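Porphyranase B (PDB 3JUU) hydrolyses the sulfated red-algal polysaccharide porphyran at its beta-D-galactopyranose-(1->4)-alpha-L-galactopyranose-6-sulfate linkages. Local coordinates at residues 107-111 against 270-274. Sequence-based numbering, arbitrary orientation.
Sequences YGYYE and VRSWQ. With SO4 (sulfate ion), chain D.
Glu111 reaches the N-H edge of the Trp273 indole with carboxylate oxygen OE2, a side-chain bond added to the antiparallel pairing of strands 108-115 and 264-276 in this GH16 beta-sandwich jelly roll. Trp273 NE1 donates to Glu111 OE2 at 2.9 Å, from above the carboxylate plane; the carboxylate and indole planes stand 62° apart. Glutamate suits this buried site because both oxygens find donors: OE1 accepts from the backbone N of His13. A chi1 of 44° tucks Glu111 CG in over the backbone, flanked by both N and C, and the extended chain then reaches the indole. On the same face, the Tyr109 ring edge brings CD2 to 4.0 Å from Trp273 CD1. Backbone bonds pair Tyr109 with Trp273 and Glu111 with Arg271. Gly108, at phi 128°, adopts a conformation readily open to glycine, its CA 3.2 Å from Trp273 O. On the other face Ser272 OG passes 3.3 Å from Tyr110 CD1 but is hydrogen-bonded to Met33 O. Beyond CB, the extended Arg271 chain leads away from strand 108-115 to a salt bridge with Glu36 and a sulfate, probably from the crystallisation liquor, also bonded by His13 and Trp269; Arg271 NH2 meets O2 at 2.8 Å and NH1 meets O3 at 2.7 Å.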
# COMPACT_ATOMS: atom_id res chain seq x y z
N TYR A 107 5.38 -13.34 -7.05
CA TYR A 107 6.12 -13.80 -5.86
C TYR A 107 7.25 -12.88 -5.48
O TYR A 107 7.63 -12.00 -6.26
CB TYR A 107 6.64 -15.28 -5.96
CG TYR A 107 5.58 -16.19 -6.52
CD1 TYR A 107 4.32 -16.28 -5.95
CD2 TYR A 107 5.81 -16.86 -7.73
CE1 TYR A 107 3.30 -17.08 -6.54
CE2 TYR A 107 4.81 -17.67 -8.30
CZ TYR A 107 3.58 -17.78 -7.66
OH TYR A 107 2.58 -18.53 -8.24
N GLY A 108 7.78 -13.06 -4.28
CA GLY A 108 8.92 -12.33 -3.83
C GLY A 108 8.69 -11.67 -2.47
O GLY A 108 7.69 -11.95 -1.80
N TYR A 109 9.64 -10.83 -2.02
CA TYR A 109 9.53 -10.19 -0.72
C TYR A 109 9.42 -8.66 -1.00
O TYR A 109 10.27 -8.10 -1.73
CB TYR A 109 10.78 -10.52 0.19
CG TYR A 109 10.56 -9.97 1.59
CD1 TYR A 109 9.74 -10.69 2.50
CD2 TYR A 109 11.08 -8.70 2.02
CE1 TYR A 109 9.43 -10.18 3.74
CE2 TYR A 109 10.78 -8.20 3.30
CZ TYR A 109 9.93 -8.96 4.15
OH TYR A 109 9.68 -8.49 5.44
N TYR A 110 8.46 -7.97 -0.37
CA TYR A 110 8.21 -6.57 -0.71
C TYR A 110 8.10 -5.85 0.55
O TYR A 110 7.24 -6.21 1.40
CB TYR A 110 6.87 -6.45 -1.47
CG TYR A 110 6.93 -7.21 -2.77
CD1 TYR A 110 7.29 -6.53 -3.95
CD2 TYR A 110 6.65 -8.59 -2.83
CE1 TYR A 110 7.39 -7.23 -5.16
CE2 TYR A 110 6.75 -9.26 -4.00
CZ TYR A 110 7.14 -8.58 -5.17
OH TYR A 110 7.21 -9.26 -6.37
N GLU A 111 8.91 -4.79 0.72
CA GLU A 111 8.90 -4.10 1.99
C GLU A 111 9.04 -2.58 1.79
O GLU A 111 9.61 -2.15 0.80
CB GLU A 111 10.06 -4.59 2.87
CG GLU A 111 11.41 -4.71 2.07
CD GLU A 111 12.63 -4.88 2.93
OE1 GLU A 111 12.48 -5.08 4.16
OE2 GLU A 111 13.75 -4.72 2.34
N VAL A 270 11.32 1.80 -0.79
CA VAL A 270 10.56 0.57 -1.14
C VAL A 270 11.55 -0.38 -1.76
O VAL A 270 12.30 -0.00 -2.68
CB VAL A 270 9.46 0.86 -2.17
CG1 VAL A 270 8.82 -0.47 -2.67
CG2 VAL A 270 8.37 1.68 -1.54
N ARG A 271 11.58 -1.62 -1.26
CA ARG A 271 12.58 -2.59 -1.79
C ARG A 271 11.84 -3.85 -2.05
O ARG A 271 11.14 -4.36 -1.15
CB ARG A 271 13.70 -2.81 -0.69
CG ARG A 271 14.44 -1.49 -0.40
CD ARG A 271 15.46 -1.64 0.73
NE ARG A 271 16.18 -0.39 1.00
CZ ARG A 271 16.81 -0.15 2.14
NH1 ARG A 271 16.72 -1.05 3.14
NH2 ARG A 271 17.41 1.02 2.36
N SER A 272 12.04 -4.38 -3.24
CA SER A 272 11.37 -5.58 -3.71
C SER A 272 12.46 -6.60 -4.08
O SER A 272 13.52 -6.22 -4.60
CB SER A 272 10.58 -5.18 -4.93
OG SER A 272 9.60 -4.21 -4.60
N TRP A 273 12.22 -7.87 -3.76
CA TRP A 273 13.29 -8.89 -3.82
C TRP A 273 12.71 -10.19 -4.30
O TRP A 273 11.55 -10.51 -4.03
CB TRP A 273 13.88 -9.15 -2.41
CG TRP A 273 14.27 -7.95 -1.55
CD1 TRP A 273 13.43 -7.13 -0.77
CD2 TRP A 273 15.59 -7.46 -1.33
NE1 TRP A 273 14.16 -6.17 -0.13
CE2 TRP A 273 15.49 -6.35 -0.44
CE3 TRP A 273 16.87 -7.85 -1.84
CZ2 TRP A 273 16.62 -5.63 -0.01
CZ3 TRP A 273 17.98 -7.12 -1.42
CH2 TRP A 273 17.86 -6.03 -0.51
N GLN A 274 13.54 -10.94 -5.04
CA GLN A 274 13.27 -12.34 -5.38
C GLN A 274 14.23 -13.23 -4.55
O GLN A 274 15.37 -12.82 -4.22
CB GLN A 274 13.62 -12.59 -6.83
CG GLN A 274 12.63 -12.13 -7.84
CD GLN A 274 13.18 -12.32 -9.27
OE1 GLN A 274 14.39 -12.52 -9.44
NE2 GLN A 274 12.30 -12.31 -10.27
S SO4 D . 18.11 1.36 5.83
O1 SO4 D . 19.24 1.24 6.74
O2 SO4 D . 18.50 2.14 4.65
O3 SO4 D . 17.72 -0.00 5.44
O4 SO4 D . 17.00 2.03 6.55